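Local coordinates for SAR-endolysin (Enterobacteria phage P1, PDB 1XJU), which degrades host peptidoglycan as a lysozyme, lysing the infected cell after release from the membrane, here in its secreted inactive form, at residues D75-A80 / Q148-G153; N123-F128 / E144-L149. All blocks are in the same frame, centred on the assembly; numbering follows the deposited sequence.

Contact 1. Residues D75-A80 / Q148-G153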
ATOM      1  N   ASP A  75       6.561 -13.080   7.608  1.00  9.56           N
ATOM      2  CA  ASP A  75       5.382 -13.107   6.752  1.00  9.83           C
ATOM      3  C   ASP A  75       4.346 -12.073   7.104  1.00  8.61           C
ATOM      4  O   ASP A  75       3.740 -11.514   6.176  1.00  8.75           O
ATOM      5  CB  ASP A  75       4.712 -14.477   6.806  1.00 11.29           C
ATOM      6  CG  ASP A  75       5.367 -15.532   5.925  1.00 13.79           C
ATOM      7  OD1 ASP A  75       6.325 -15.311   5.170  1.00 13.89           O
ATOM      8  OD2 ASP A  75       4.911 -16.699   5.950  1.00 18.34           O
ATOM      9  N   ASN A  76       4.082 -11.768   8.366  1.00  9.15           N
ATOM     10  CA  ASN A  76       3.042 -10.813   8.654  1.00  8.80           C
ATOM     11  C   ASN A  76       3.413  -9.408   8.180  1.00  8.09           C
ATOM     12  O   ASN A  76       2.587  -8.764   7.496  1.00  8.45           O
ATOM     13  CB  ASN A  76       2.735 -10.802  10.150  1.00  9.36           C
ATOM     14  CG  ASN A  76       2.016 -12.031  10.634  1.00 10.35           C
ATOM     15  OD1 ASN A  76       1.396 -12.754   9.833  1.00 11.08           O
ATOM     16  ND2 ASN A  76       2.107 -12.301  11.940  1.00 10.79           N
ATOM     17  N   ALA A  77       4.623  -8.958   8.460  1.00  8.21           N
ATOM     18  CA  ALA A  77       5.046  -7.664   7.976  1.00  7.80           C
ATOM     19  C   ALA A  77       5.058  -7.641   6.449  1.00  7.30           C
ATOM     20  O   ALA A  77       4.630  -6.659   5.803  1.00  7.72           O
ATOM     21  CB  ALA A  77       6.391  -7.291   8.533  1.00  8.29           C
ATOM     22  N   PHE A  78       5.581  -8.685   5.833  1.00  7.56           N
ATOM     23  CA  PHE A  78       5.624  -8.749   4.388  1.00  7.66           C
ATOM     24  C   PHE A  78       4.233  -8.620   3.808  1.00  7.11           C
ATOM     25  O   PHE A  78       4.037  -7.919   2.781  1.00  7.97           O
ATOM     26  CB  PHE A  78       6.236 -10.067   3.929  1.00  8.47           C
ATOM     27  CG  PHE A  78       6.245 -10.221   2.439  1.00  8.67           C
ATOM     28  CD1 PHE A  78       7.227  -9.625   1.683  1.00  9.99           C
ATOM     29  CD2 PHE A  78       5.186 -10.851   1.799  1.00  9.72           C
ATOM     30  CE1 PHE A  78       7.168  -9.697   0.307  1.00  9.80           C
ATOM     31  CE2 PHE A  78       5.136 -10.867   0.433  1.00 10.10           C
ATOM     32  CZ  PHE A  78       6.120 -10.317  -0.286  1.00 10.95           C
ATOM     33  N   SER A  79       3.305  -9.311   4.384  1.00  7.83           N
ATOM     34  CA  SER A  79       1.926  -9.364   3.870  1.00  8.26           C
ATOM     35  C   SER A  79       1.219  -8.048   4.085  1.00  7.94           C
ATOM     36  O   SER A  79       0.516  -7.564   3.174  1.00  7.92           O
ATOM     37  CB  SER A  79       1.193 -10.491   4.580  1.00  9.04           C
ATOM     38  OG  SER A  79       1.767 -11.751   4.265  1.00  9.72           O
ATOM     39  N   ALA A  80       1.436  -7.395   5.235  1.00  7.73           N
ATOM     40  CA  ALA A  80       0.899  -6.060   5.457  1.00  7.81           C
ATOM     41  C   ALA A  80       1.467  -5.064   4.485  1.00  6.81           C
ATOM     42  O   ALA A  80       0.731  -4.215   3.931  1.00  7.56           O
ATOM     43  CB  ALA A  80       1.156  -5.649   6.881  1.00  8.33           C
ATOM     44  N   GLN A 148      -1.580  -3.569  12.512  1.00 10.13           N
ATOM     45  CA  GLN A 148      -1.749  -4.604  13.518  1.00 10.83           C
ATOM     46  C   GLN A 148      -1.329  -5.957  13.014  1.00 10.04           C
ATOM     47  O   GLN A 148      -0.717  -6.721  13.806  1.00 10.76           O
ATOM     48  CB  GLN A 148      -3.152  -4.579  14.036  1.00 12.77           C
ATOM     49  CG  GLN A 148      -3.456  -3.256  14.817  1.00 14.92           C
ATOM     50  CD  GLN A 148      -2.329  -2.781  15.827  1.00 15.22           C
ATOM     51  OE1 GLN A 148      -1.662  -1.756  15.594  1.00 17.24           O
ATOM     52  NE2 GLN A 148      -2.123  -3.538  16.920  1.00 17.00           N
ATOM     53  N   LEU A 149      -1.617  -6.278  11.767  1.00 10.25           N
ATOM     54  CA  LEU A 149      -1.082  -7.499  11.202  1.00  9.71           C
ATOM     55  C   LEU A 149       0.449  -7.489  11.206  1.00  9.43           C
ATOM     56  O   LEU A 149       1.093  -8.433  11.666  1.00  9.78           O
ATOM     57  CB  LEU A 149      -1.589  -7.712   9.779  1.00 10.45           C
ATOM     58  CG  LEU A 149      -0.936  -8.860   9.032  1.00 11.12           C
ATOM     59  CD1 LEU A 149      -1.146 -10.202   9.748  1.00 11.55           C
ATOM     60  CD2 LEU A 149      -1.501  -8.942   7.597  1.00 11.01           C
ATOM     61  N   CYS A 150       1.010  -6.393  10.719  1.00  8.82           N
ATOM     62  CA  CYS A 150       2.438  -6.220  10.571  1.00  8.84           C
ATOM     63  C   CYS A 150       3.171  -6.486  11.879  1.00  9.73           C
ATOM     64  O   CYS A 150       4.226  -7.129  11.893  1.00  9.80           O
ATOM     65  CB  CYS A 150       2.620  -4.781  10.074  1.00  9.21           C
ATOM     66  SG  CYS A 150       4.229  -4.294   9.420  1.00  9.32           S
ATOM     67  N   LEU A 151       2.623  -5.986  12.982  1.00  9.24           N
ATOM     68  CA  LEU A 151       3.272  -6.058  14.289  1.00  9.50           C
ATOM     69  C   LEU A 151       3.088  -7.402  14.948  1.00  9.56           C
ATOM     70  O   LEU A 151       3.757  -7.669  15.977  1.00 10.36           O
ATOM     71  CB  LEU A 151       2.689  -5.006  15.216  1.00 10.07           C
ATOM     72  CG  LEU A 151       2.998  -3.562  14.863  1.00 10.25           C
ATOM     73  CD1 LEU A 151       2.137  -2.614  15.677  1.00 11.51           C
ATOM     74  CD2 LEU A 151       4.456  -3.325  15.096  1.00 11.12           C
ATOM     75  N   THR A 152       2.225  -8.263  14.436  1.00 10.06           N
ATOM     76  CA  THR A 152       1.926  -9.531  15.123  1.00 10.16           C
ATOM     77  C   THR A 152       3.137 -10.449  15.061  1.00 10.03           C
ATOM     78  O   THR A 152       3.623 -10.821  13.979  1.00 10.34           O
ATOM     79  CB  THR A 152       0.739 -10.184  14.465  1.00 11.35           C
ATOM     80  OG1 THR A 152      -0.426  -9.341  14.620  1.00 11.92           O
ATOM     81  CG2 THR A 152       0.383 -11.539  15.088  1.00 12.68           C
ATOM     82  N   GLY A 153       3.622 -10.815  16.241  1.00 10.09           N
ATOM     83  CA  GLY A 153       4.879 -11.563  16.414  1.00  9.87           C
ATOM     84  C   GLY A 153       6.105 -10.728  16.670  1.00  9.85           C
ATOM     85  O   GLY A 153       7.176 -11.259  17.002  1.00  9.99           O
TER
HETATM   86  O   HOH W   1       5.800  -9.353  11.022  1.00  9.32           O
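Asn-76 CG lies beside its backbone N (chi1 -71°) and Leu-149 CG is anti to its own (chi1 172°), torsions that bring the asparagine amide and the leucine methyl CD1 together, 3.6 Å from Asn-76 OD1 to Leu-149 CD1; the two side chains cross at about a right angle. They join two helices of the helical phage-lysozyme domain, 75-88 and 137-151, so closely that Ala-77 CA and Cys-150 CA are 4.0 Å apart. Small residues allow this: Ala-80 CB rests on Cys-150 CB at 3.6 Å, and Cys-150 SG, disulfide-bonded to Cys-122 of helix 118-123, packs against Ala-77 CA and CB. Leu-149 CD2 reaches back over the backbone N of Ala-80, and Leu-149 also touches Ala-5 and Leu-9 of helix 4-10. A water adds a polar link, accepting from Ala-77 N and donating to Cys-150 O. Beyond Leu-151, the Asn-76 amide reaches the backbone of Thr-152, its OD1 being held by Asn-3. Thr-152 also folds back, its OG1 donating to Gln-148 O at 2.8 Å. The hydrogen bond from Asn-76 ND2 to Thr-152 O, 2.9 Å and nearly straight at 168°, has its acceptor in the amide plane but its donor above the carbonyl plane.

Contact 2. Residues N123-F128 / E144-L149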
ATOM      1  N   ASN A 123       4.858   0.797  12.147  1.00  8.86           N
ATOM      2  CA  ASN A 123       4.259   1.944  12.796  1.00  9.42           C
ATOM      3  C   ASN A 123       4.127   3.165  11.913  1.00 10.29           C
ATOM      4  O   ASN A 123       3.424   4.098  12.280  1.00 11.46           O
ATOM      5  CB  ASN A 123       4.998   2.260  14.086  1.00 10.72           C
ATOM      6  CG  ASN A 123       4.635   1.299  15.190  1.00 12.68           C
ATOM      7  OD1 ASN A 123       3.559   0.730  15.207  1.00 14.99           O
ATOM      8  ND2 ASN A 123       5.563   1.088  16.112  1.00 15.20           N
ATOM      9  N   HIS A 124       4.762   3.159  10.752  1.00  8.58           N
ATOM     10  CA  HIS A 124       4.581   4.215   9.760  1.00  9.61           C
ATOM     11  C   HIS A 124       3.564   3.910   8.692  1.00  9.85           C
ATOM     12  O   HIS A 124       3.363   4.752   7.798  1.00 10.23           O
ATOM     13  CB  HIS A 124       5.913   4.608   9.168  1.00 10.28           C
ATOM     14  CG  HIS A 124       6.704   5.485  10.093  1.00 10.84           C
ATOM     15  ND1 HIS A 124       6.533   6.861  10.131  1.00 12.29           N
ATOM     16  CD2 HIS A 124       7.593   5.187  11.073  1.00 12.23           C
ATOM     17  CE1 HIS A 124       7.318   7.374  11.065  1.00 13.08           C
ATOM     18  NE2 HIS A 124       7.951   6.380  11.658  1.00 14.00           N
ATOM     19  N   LEU A 125       2.912   2.753   8.723  1.00  8.77           N
ATOM     20  CA  LEU A 125       1.862   2.474   7.746  1.00  9.65           C
ATOM     21  C   LEU A 125       0.814   3.584   7.764  1.00  9.86           C
ATOM     22  O   LEU A 125       0.354   3.997   6.686  1.00 10.03           O
ATOM     23  CB  LEU A 125       1.271   1.064   7.979  1.00  8.86           C
ATOM     24  CG  LEU A 125       2.132  -0.018   7.294  1.00  8.53           C
ATOM     25  CD1 LEU A 125       1.817  -1.352   7.862  1.00  9.05           C
ATOM     26  CD2 LEU A 125       1.868  -0.026   5.795  1.00  9.14           C
ATOM     27  N   PRO A 126       0.369   4.077   8.925  1.00 10.89           N
ATOM     28  CA  PRO A 126      -0.635   5.152   8.908  1.00 12.39           C
ATOM     29  C   PRO A 126      -0.123   6.481   8.400  1.00 11.20           C
ATOM     30  O   PRO A 126      -0.916   7.484   8.419  1.00 13.28           O
ATOM     31  CB  PRO A 126      -1.148   5.202  10.375  1.00 13.10           C
ATOM     32  CG  PRO A 126      -0.788   3.822  10.882  1.00 12.51           C
ATOM     33  CD  PRO A 126       0.559   3.529  10.290  1.00 11.38           C
ATOM     34  N   ASP A 127       1.060   6.586   7.851  1.00 11.76           N
ATOM     35  CA  ASP A 127       1.528   7.791   7.174  1.00 13.14           C
ATOM     36  C   ASP A 127       0.926   7.900   5.772  1.00 13.99           C
ATOM     37  O   ASP A 127       1.160   8.935   5.091  1.00 17.88           O
ATOM     38  CB  ASP A 127       3.051   7.836   6.973  1.00 12.86           C
ATOM     39  CG  ASP A 127       3.819   7.911   8.256  1.00 13.12           C
ATOM     40  OD1 ASP A 127       3.176   8.192   9.323  1.00 16.18           O
ATOM     41  OD2 ASP A 127       5.039   7.816   8.193  1.00 13.03           O
ATOM     42  N   PHE A 128       0.210   6.880   5.304  1.00 12.22           N
ATOM     43  CA  PHE A 128      -0.270   6.873   3.914  1.00 11.88           C
ATOM     44  C   PHE A 128      -1.781   6.795   3.850  1.00 11.48           C
ATOM     45  O   PHE A 128      -2.341   5.726   3.643  1.00 11.22           O
ATOM     46  CB  PHE A 128       0.395   5.719   3.135  1.00 12.02           C
ATOM     47  CG  PHE A 128       1.893   5.801   3.182  1.00 12.00           C
ATOM     48  CD1 PHE A 128       2.596   5.201   4.227  1.00 11.98           C
ATOM     49  CD2 PHE A 128       2.591   6.620   2.301  1.00 11.98           C
ATOM     50  CE1 PHE A 128       3.958   5.439   4.345  1.00 11.38           C
ATOM     51  CE2 PHE A 128       3.917   6.822   2.413  1.00 12.86           C
ATOM     52  CZ  PHE A 128       4.594   6.234   3.446  1.00 12.96           C
ATOM     53  N   GLU A 144      -4.298   1.132   9.616  1.00 10.22           N
ATOM     54  CA  GLU A 144      -4.240   0.645  11.012  1.00 11.06           C
ATOM     55  C   GLU A 144      -4.436  -0.834  11.079  1.00 10.85           C
ATOM     56  O   GLU A 144      -3.753  -1.541  11.850  1.00 11.29           O
ATOM     57  CB  GLU A 144      -5.230   1.424  11.881  1.00 11.54           C
ATOM     58  CG  GLU A 144      -4.868   2.900  11.978  1.00 13.49           C
ATOM     59  CD  GLU A 144      -5.910   3.783  12.636  1.00 15.57           C
ATOM     60  OE1 GLU A 144      -7.016   3.275  12.885  1.00 18.43           O
ATOM     61  OE2 GLU A 144      -5.615   5.000  12.855  1.00 17.81           O
ATOM     62  N   LYS A 145      -5.307  -1.392  10.277  1.00 10.80           N
ATOM     63  CA  LYS A 145      -5.469  -2.814  10.236  1.00 11.47           C
ATOM     64  C   LYS A 145      -4.212  -3.521   9.678  1.00 10.31           C
ATOM     65  O   LYS A 145      -3.756  -4.545  10.217  1.00 10.36           O
ATOM     66  CB  LYS A 145      -6.678  -3.220   9.394  1.00 11.89           C
ATOM     67  CG  LYS A 145      -7.985  -2.857  10.015  1.00 12.46           C
ATOM     68  CD  LYS A 145      -9.155  -3.203   9.177  1.00 15.92           C
ATOM     69  CE  LYS A 145     -10.430  -2.752   9.883  1.00 20.28           C
ATOM     70  NZ  LYS A 145     -10.736  -3.432  11.168  1.00 26.00           N
ATOM     71  N   GLU A 146      -3.609  -2.976   8.644  1.00  8.93           N
ATOM     72  CA  GLU A 146      -2.339  -3.496   8.185  1.00  8.75           C
ATOM     73  C   GLU A 146      -1.280  -3.421   9.268  1.00  8.84           C
ATOM     74  O   GLU A 146      -0.497  -4.390   9.429  1.00  9.42           O
ATOM     75  CB  GLU A 146      -1.865  -2.731   6.924  1.00  8.60           C
ATOM     76  CG  GLU A 146      -2.691  -2.957   5.677  1.00  9.01           C
ATOM     77  CD  GLU A 146      -2.392  -1.943   4.620  1.00  8.73           C
ATOM     78  OE1 GLU A 146      -3.015  -2.087   3.493  1.00  8.85           O
ATOM     79  OE2 GLU A 146      -1.688  -0.975   4.896  1.00  9.01           O
ATOM     80  N   ARG A 147      -1.214  -2.336  10.004  1.00  8.77           N
ATOM     81  CA  ARG A 147      -0.223  -2.180  11.061  1.00  9.65           C
ATOM     82  C   ARG A 147      -0.369  -3.255  12.118  1.00  9.82           C
ATOM     83  O   ARG A 147       0.624  -3.814  12.555  1.00  9.70           O
ATOM     84  CB  ARG A 147      -0.308  -0.791  11.653  1.00  9.58           C
ATOM     85  CG  ARG A 147       0.485  -0.578  12.930  1.00 10.51           C
ATOM     86  CD  ARG A 147       0.256   0.763  13.566  1.00 11.83           C
ATOM     87  NE  ARG A 147      -1.065   0.783  14.216  1.00 15.46           N
ATOM     88  CZ  ARG A 147      -1.722   1.898  14.595  1.00 16.48           C
ATOM     89  NH1 ARG A 147      -2.951   1.786  15.090  1.00 17.54           N
ATOM     90  NH2 ARG A 147      -1.190   3.113  14.464  1.00 17.18           N
ATOM     91  N   GLN A 148      -1.580  -3.569  12.512  1.00 10.13           N
ATOM     92  CA  GLN A 148      -1.749  -4.604  13.518  1.00 10.83           C
ATOM     93  C   GLN A 148      -1.329  -5.957  13.014  1.00 10.04           C
ATOM     94  O   GLN A 148      -0.717  -6.721  13.806  1.00 10.76           O
ATOM     95  CB  GLN A 148      -3.152  -4.579  14.036  1.00 12.77           C
ATOM     96  CG  GLN A 148      -3.456  -3.256  14.817  1.00 14.92           C
ATOM     97  CD  GLN A 148      -2.329  -2.781  15.827  1.00 15.22           C
ATOM     98  OE1 GLN A 148      -1.662  -1.756  15.594  1.00 17.24           O
ATOM     99  NE2 GLN A 148      -2.123  -3.538  16.920  1.00 17.00           N
ATOM    100  N   LEU A 149      -1.617  -6.278  11.767  1.00 10.25           N
ATOM    101  CA  LEU A 149      -1.082  -7.499  11.202  1.00  9.71           C
ATOM    102  C   LEU A 149       0.449  -7.489  11.206  1.00  9.43           C
ATOM    103  O   LEU A 149       1.093  -8.433  11.666  1.00  9.78           O
ATOM    104  CB  LEU A 149      -1.589  -7.712   9.779  1.00 10.45           C
ATOM    105  CG  LEU A 149      -0.936  -8.860   9.032  1.00 11.12           C
ATOM    106  CD1 LEU A 149      -1.146 -10.202   9.748  1.00 11.55           C
ATOM    107  CD2 LEU A 149      -1.501  -8.942   7.597  1.00 11.01           C
TER
HETATM  108  O   HOH W   2       1.409   4.066  14.201  1.00 18.76           O
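Leu-125 and Pro-126 meet helix 137-151 mainly through Arg-147, an example of how one long side chain can be met at three levels: at its backbone by Leu-125, along its stem by Asn-123 and at its head group by Pro-126. Leu-125 CD1 lies against the helix backbone, 3.8 Å from Arg-147 N, while its other methyl, CD2, comes within 3.8 Å of Glu-146 OE2. Pro-126 presents the tip of its ring, CG, to Arg-147 NH2 at 3.7 Å, the two side chains crossing at about a right angle. At the start of the loop segment, Asn-123 OD1 touches the arginine stem at CD, its amide plane turned 73° from the guanidinium.

No direct hydrogen bond joins the two segments; a water does so instead. It sits in plane at the guanidinium edge, accepts from Arg-147 NH2 at 2.8 Å and donates to Asn-123 O. The arginine reaches this position with its chain leaving anti to the backbone N (chi1 169°) and then bending at chi3 (75°), and its NE donates to the neighbouring Gln-148 OE1, 2.9 Å away and tilted from the guanidinium plane. Together the two bonds would limit rotation of the head group.

Farther out, the carboxylate of Glu-146 is held by Arg-142, Arg-143 and Ser-83, which places OE2 beside the leucine methyl. Leu-125 also packs on Met-81 and Ala-84 of helix 75-88 and on Ile-109 of helix 108-114. Within the loop, His-124 ND1 donates to Asp-127 OD2 at 2.6 Å, a link across the 3-10 segment 125-127. This is the packing of a connecting turn, between helix 118-123 and strand 130-131, against the C-terminal helix of the phage-lysozyme domain.

In the fold
Both contacts use helix 137-151, sharing Gln-148 and Leu-149, and their centres are about 10 Å apart. Each is partly buried, but contact 1 has the larger share of buried residues: Ala-77, Ala-80 and Cys-150 lie inside, Asn-76 and Leu-149 toward the surface. Contact 2 sets a loop with a 3-10 turn against an earlier part of the same helix. Each has a bridging water; contact 1 adds a direct side-chain to backbone hydrogen bond, whereas contact 2 is bridged by water alone, at a charged arginine. They meet where Ala-80 CB packs against Glu-146 O and Cys-150 SG approaches Leu-125 CD1. One helix thus packs against helix 75-88 and the turn after helix 118-123.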